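Long-range contacts in endoglucanase (Bacillus akibai, PDB 1UWW), which hydrolyses internal beta-1,4-glucosidic linkages of cellulose and related glucans, the part here being its carbohydrate-binding module of family 28, specific for non-crystalline cellulose: residues A104-L109 against A171-D176; Q121-Y126 against R152-I157. All blocks are in the same frame, centred on the assembly; numbering follows the deposited sequence.

In the fold
Both contacts reach the five-stranded antiparallel sheet of a beta-sandwich, their centres about 18 Å apart. The chain loop closed by contact 1 encloses contact 2. Strands 104-111 and 120-129 are neighbours in the sheet, and they carry one segment of each contact. Ile-107 N lies 2.8 Å from Tyr-126 O, and Asn-108 ND2 lies 3.0 Å from Thr-125 OG1, both probable hydrogen bonds. Contact 1 joins two strands of this sheet; contact 2 fastens the break in strand 120-129 to the loop after strand 142-150. Both reach the second subunit. The side chain of Asp-172 in contact 1 is about 13 Å from a bound calcium ion.

Contact 1 of 2, residues A104-L109 against A171-D176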
loop_
_atom_site.group_PDB
_atom_site.type_symbol
_atom_site.label_atom_id
_atom_site.label_comp_id
_atom_site.label_asym_id
_atom_site.label_seq_id
_atom_site.Cartn_x
_atom_site.Cartn_y
_atom_site.Cartn_z
ATOM N N ALA A 104 8.735 -4.693 8.030
ATOM C CA ALA A 104 8.791 -3.683 6.990
ATOM C C ALA A 104 8.025 -2.461 7.439
ATOM O O ALA A 104 7.362 -2.475 8.485
ATOM C CB ALA A 104 8.246 -4.251 5.657
HETATM N N MSE A 105 8.118 -1.410 6.639
HETATM C CA MSE A 105 7.406 -0.156 6.854
HETATM C C MSE A 105 6.766 0.224 5.516
HETATM O O MSE A 105 7.480 0.225 4.510
HETATM C CB MSE A 105 8.392 0.924 7.258
HETATM C CG MSE A 105 7.791 2.315 7.448
HETATM SE SE MSE A 105 9.115 3.688 7.844
HETATM C CE MSE A 105 9.159 3.305 9.418
ATOM N N ASN A 106 5.475 0.564 5.518
ATOM C CA ASN A 106 4.729 0.987 4.343
ATOM C C ASN A 106 4.504 2.478 4.415
ATOM O O ASN A 106 3.850 2.960 5.365
ATOM C CB ASN A 106 3.369 0.286 4.260
ATOM C CG ASN A 106 3.441 -1.141 3.731
ATOM O OD1 ASN A 106 2.448 -1.907 3.854
ATOM N ND2 ASN A 106 4.539 -1.498 3.135
ATOM N N ILE A 107 4.976 3.202 3.409
ATOM C CA ILE A 107 4.792 4.646 3.313
ATOM C C ILE A 107 3.663 4.939 2.317
ATOM O O ILE A 107 3.721 4.490 1.153
ATOM C CB ILE A 107 6.109 5.332 2.877
ATOM C CG1 ILE A 107 7.201 5.019 3.907
ATOM C CG2 ILE A 107 5.887 6.818 2.738
ATOM C CD1 ILE A 107 8.530 5.598 3.555
ATOM N N ASN A 108 2.632 5.661 2.756
ATOM C CA ASN A 108 1.526 6.068 1.909
ATOM C C ASN A 108 1.372 7.560 1.877
ATOM O O ASN A 108 1.770 8.280 2.778
ATOM C CB ASN A 108 0.219 5.428 2.393
ATOM C CG ASN A 108 0.126 3.934 2.053
ATOM O OD1 ASN A 108 0.258 3.110 2.933
ATOM N ND2 ASN A 108 0.007 3.607 0.745
ATOM N N LEU A 109 0.828 8.039 0.772
ATOM C CA LEU A 109 0.672 9.461 0.514
ATOM C C LEU A 109 -0.799 9.747 0.248
ATOM O O LEU A 109 -1.416 9.119 -0.617
ATOM C CB LEU A 109 1.507 9.820 -0.703
ATOM C CG LEU A 109 1.431 11.242 -1.237
ATOM C CD1 LEU A 109 1.999 12.234 -0.265
ATOM C CD2 LEU A 109 2.193 11.361 -2.585
ATOM N N ALA A 171 3.626 3.390 8.098
ATOM C CA ALA A 171 2.928 2.304 8.801
ATOM C C ALA A 171 3.803 1.081 9.047
ATOM O O ALA A 171 4.595 0.673 8.215
ATOM C CB ALA A 171 1.709 1.899 8.013
ATOM N N ASP A 172 3.618 0.482 10.215
ATOM C CA ASP A 172 4.288 -0.739 10.633
ATOM C C ASP A 172 3.755 -1.942 9.875
ATOM O O ASP A 172 2.540 -2.121 9.758
ATOM C CB ASP A 172 4.007 -0.910 12.127
ATOM C CG ASP A 172 4.808 -2.005 12.784
ATOM O OD1 ASP A 172 5.794 -2.513 12.241
ATOM O OD2 ASP A 172 4.430 -2.382 13.926
ATOM N N VAL A 173 4.656 -2.797 9.413
ATOM C CA VAL A 173 4.311 -4.103 8.869
ATOM C C VAL A 173 5.108 -5.152 9.647
ATOM O O VAL A 173 6.155 -5.613 9.222
ATOM C CB VAL A 173 4.670 -4.215 7.369
ATOM C CG1 VAL A 173 4.124 -5.508 6.798
ATOM C CG2 VAL A 173 4.156 -3.008 6.566
ATOM N N GLU A 174 4.579 -5.512 10.814
ATOM C CA GLU A 174 5.165 -6.558 11.655
ATOM C C GLU A 174 6.657 -6.315 12.003
ATOM O O GLU A 174 7.462 -7.248 12.055
ATOM C CB GLU A 174 4.987 -7.947 11.002
ATOM C CG GLU A 174 3.537 -8.415 10.891
ATOM C CD GLU A 174 3.363 -9.756 10.150
ATOM O OE1 GLU A 174 4.369 -10.413 9.755
ATOM O OE2 GLU A 174 2.201 -10.161 9.943
ATOM N N SER A 175 7.032 -5.055 12.209
ATOM C CA SER A 175 8.451 -4.717 12.406
ATOM C C SER A 175 8.751 -4.478 13.874
ATOM O O SER A 175 7.850 -4.343 14.687
ATOM C CB SER A 175 8.849 -3.462 11.639
ATOM O OG SER A 175 8.512 -2.301 12.367
ATOM N N ASP A 176 10.045 -4.422 14.185
ATOM C CA ASP A 176 10.507 -4.041 15.513
ATOM C C ASP A 176 11.311 -2.755 15.461
ATOM O O ASP A 176 12.134 -2.470 16.349
ATOM C CB ASP A 176 11.275 -5.195 16.157
ATOM C CG ASP A 176 12.522 -5.571 15.428
ATOM O OD1 ASP A 176 12.835 -5.065 14.318
ATOM O OD2 ASP A 176 13.312 -6.434 15.930
#
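Ala-104 and Val-173 are joined by two backbone bonds that are both bent at the hydrogen. Val-173 N reaches Ala-104 O at 2.9 Å, yet stands 38° out of that carbonyl's plane, and the two carbonyl oxygens, Ala-104 O and Val-173 O, come within 3.4 Å of each other. At the next hydrogen-bonded pair, two residues along, the bonds are straighter: Asn-106 N to Ala-171 O at 2.8 Å, 161° at the hydrogen. Between these hydrogen-bonded pairs sits the non-hydrogen-bonded pair Met-105 (a selenomethionine) and Asp-172, where Met-105 CA makes a CA-H...O contact of 3.2 Å with Ala-171 O. This is antiparallel pairing inside the five-stranded sheet of a beta-sandwich, close to where strand 165-173 ends. Ala-104 CB, Asn-106 and Val-173 share one face. There Val-173 CG2, anti to its carbonyl carbon, touches the Asn-106 amide, 3.4 Å from OD1, the two side chains crossing at a slant; OD1 itself is hydrogen-bonded to Thr-127 OG1 of the second subunit. On the opposite face, Met-105 packs on Phe-93 of the other sheet. Beyond the pairing the chain turns in an Asx motif: Asp-172 OD1 is gripped by Ser-175 N at 2.8 Å and Ser-175 OG at 2.7 Å from opposite faces of the carboxylate, while OD2 pairs with Lys-63. The turned chain brings Ser-175 CB to 3.6 Å from Ala-104 O.

Contact 2 of 2, residues Q121-Y126 against R152-I157; sequences QAPKTY and RDITNI
The Pro-123 ring turns its CG-CD edge to the loop, CG 4.0 Å from Asp-153 CB and CD 4.0 Å from Ile-154 CG1, while the Asp-153 carboxylate is met at OD2. There Lys-124 NZ uses the anti lone pair, on the side away from OD1, in a salt bridge modelled at 2.5 Å from NZ to OD2, so short that its exact length is doubtful. The lysine chain runs extended as far as CD, then bends (chi3 -133°, chi4 107°); both torsions are close to eclipsed, leaving the placement of its end equally doubtful. Lysine and proline each cross the Asp-153 side chain at about a right angle. Ile-154 CD1 rests against the backbone of Ala-122, 3.9 Å from its CA. The contact thus fastens the loop after strand 142-150 to the interruption in strand 120-129. Arg-83 NH1 holds the carbonyl of Ile-154. Gln-121 of the second subunit packs on Pro-123, and Trp-68 of the second subunit on Lys-124. The ion pair sits beside the apolar contacts, with Asp-153 taking part in both: its OD2 meets the lysine, its CB the proline. Both charged residues are partly exposed, and solvent probably weakens their attraction.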
loop_
_atom_site.group_PDB
_atom_site.type_symbol
_atom_site.label_atom_id
_atom_site.label_comp_id
_atom_site.label_asym_id
_atom_site.label_seq_id
_atom_site.Cartn_x
_atom_site.Cartn_y
_atom_site.Cartn_z
ATOM N N GLN A 121 -5.700 9.052 -2.460
ATOM C CA GLN A 121 -4.502 8.370 -2.037
ATOM C C GLN A 121 -3.699 7.927 -3.242
ATOM O O GLN A 121 -4.260 7.423 -4.220
ATOM C CB GLN A 121 -4.919 7.161 -1.205
ATOM C CG GLN A 121 -3.805 6.432 -0.517
ATOM C CD GLN A 121 -4.306 5.431 0.508
ATOM O OE1 GLN A 121 -5.429 5.557 1.010
ATOM N NE2 GLN A 121 -3.459 4.467 0.845
ATOM N N ALA A 122 -2.381 8.079 -3.215
ATOM C CA ALA A 122 -1.572 7.544 -4.287
ATOM C C ALA A 122 -1.748 6.027 -4.259
ATOM O O ALA A 122 -1.676 5.400 -3.179
ATOM C CB ALA A 122 -0.131 7.908 -4.117
ATOM N N PRO A 123 -2.057 5.411 -5.398
ATOM C CA PRO A 123 -2.378 3.995 -5.377
ATOM C C PRO A 123 -1.282 3.055 -4.943
ATOM O O PRO A 123 -1.576 2.038 -4.329
ATOM C CB PRO A 123 -2.844 3.717 -6.812
ATOM C CG PRO A 123 -2.389 4.771 -7.616
ATOM C CD PRO A 123 -2.279 5.995 -6.738
ATOM N N LYS A 124 -0.024 3.373 -5.200
ATOM C CA LYS A 124 1.084 2.467 -4.914
ATOM C C LYS A 124 1.793 2.807 -3.605
ATOM O O LYS A 124 2.310 3.896 -3.430
ATOM C CB LYS A 124 2.084 2.463 -6.064
ATOM C CG LYS A 124 1.463 1.989 -7.357
ATOM C CD LYS A 124 2.118 2.613 -8.585
ATOM C CE LYS A 124 1.084 3.139 -9.558
ATOM N NZ LYS A 124 0.993 4.610 -9.575
ATOM N N THR A 125 1.812 1.852 -2.695
ATOM C CA THR A 125 2.565 1.958 -1.461
ATOM C C THR A 125 4.074 1.837 -1.702
ATOM O O THR A 125 4.478 1.018 -2.535
ATOM C CB THR A 125 2.075 0.819 -0.607
ATOM O OG1 THR A 125 0.658 0.970 -0.424
ATOM C CG2 THR A 125 2.704 0.852 0.783
ATOM N N TYR A 126 4.890 2.638 -1.011
ATOM C CA TYR A 126 6.347 2.526 -1.015
ATOM C C TYR A 126 6.756 1.745 0.228
ATOM O O TYR A 126 6.524 2.181 1.348
ATOM C CB TYR A 126 7.032 3.909 -1.016
ATOM C CG TYR A 126 8.528 3.823 -1.178
ATOM C CD1 TYR A 126 9.346 3.562 -0.092
ATOM C CD2 TYR A 126 9.114 3.910 -2.443
ATOM C CE1 TYR A 126 10.704 3.441 -0.226
ATOM C CE2 TYR A 126 10.489 3.780 -2.603
ATOM C CZ TYR A 126 11.284 3.551 -1.462
ATOM O OH TYR A 126 12.653 3.411 -1.545
ATOM N N ARG A 152 0.707 10.869 -10.730
ATOM C CA ARG A 152 0.103 10.881 -12.064
ATOM C C ARG A 152 -1.025 9.859 -12.128
ATOM O O ARG A 152 -2.052 10.095 -12.780
ATOM C CB ARG A 152 1.183 10.608 -13.104
ATOM C CG ARG A 152 0.704 10.634 -14.556
ATOM C CD ARG A 152 -0.086 11.851 -14.928
ATOM N NE ARG A 152 0.526 13.099 -14.492
ATOM C CZ ARG A 152 -0.118 14.259 -14.458
ATOM N NH1 ARG A 152 -1.379 14.325 -14.865
ATOM N NH2 ARG A 152 0.448 15.368 -14.010
ATOM N N ASP A 153 -0.875 8.770 -11.386
ATOM C CA ASP A 153 -1.842 7.672 -11.376
ATOM C C ASP A 153 -3.067 7.910 -10.507
ATOM O O ASP A 153 -3.956 7.042 -10.454
ATOM C CB ASP A 153 -1.127 6.366 -11.022
ATOM C CG ASP A 153 -0.216 5.883 -12.161
ATOM O OD1 ASP A 153 -0.341 6.424 -13.290
ATOM O OD2 ASP A 153 0.661 5.010 -12.034
ATOM N N ILE A 154 -3.189 9.071 -9.870
ATOM C CA ILE A 154 -4.416 9.421 -9.151
ATOM C C ILE A 154 -5.404 9.974 -10.156
ATOM O O ILE A 154 -5.274 11.099 -10.607
ATOM C CB ILE A 154 -4.129 10.446 -8.007
ATOM C CG1 ILE A 154 -3.132 9.871 -6.992
ATOM C CG2 ILE A 154 -5.409 10.826 -7.254
ATOM C CD1 ILE A 154 -2.614 10.864 -5.978
ATOM N N THR A 155 -6.430 9.190 -10.473
ATOM C CA THR A 155 -7.413 9.613 -11.467
ATOM C C THR A 155 -8.482 10.519 -10.925
ATOM O O THR A 155 -9.126 11.201 -11.721
ATOM C CB THR A 155 -8.099 8.428 -12.134
ATOM O OG1 THR A 155 -8.807 7.656 -11.152
ATOM C CG2 THR A 155 -7.071 7.495 -12.771
ATOM N N ASN A 156 -8.672 10.569 -9.609
ATOM C CA ASN A 156 -9.722 11.415 -9.030
ATOM C C ASN A 156 -9.244 12.804 -8.657
ATOM O O ASN A 156 -9.885 13.511 -7.874
ATOM C CB ASN A 156 -10.351 10.747 -7.818
ATOM C CG ASN A 156 -11.575 9.944 -8.176
ATOM O OD1 ASN A 156 -12.404 10.366 -9.000
ATOM N ND2 ASN A 156 -11.710 8.800 -7.549
ATOM N N ILE A 157 -8.098 13.197 -9.201
ATOM C CA ILE A 157 -7.721 14.602 -9.206
ATOM C C ILE A 157 -7.366 14.978 -10.627
ATOM O O ILE A 157 -7.150 14.132 -11.473
ATOM C CB ILE A 157 -6.537 14.941 -8.243
ATOM C CG1 ILE A 157 -5.240 14.279 -8.709
ATOM C CG2 ILE A 157 -6.881 14.593 -6.774
ATOM C CD1 ILE A 157 -4.052 14.538 -7.828
#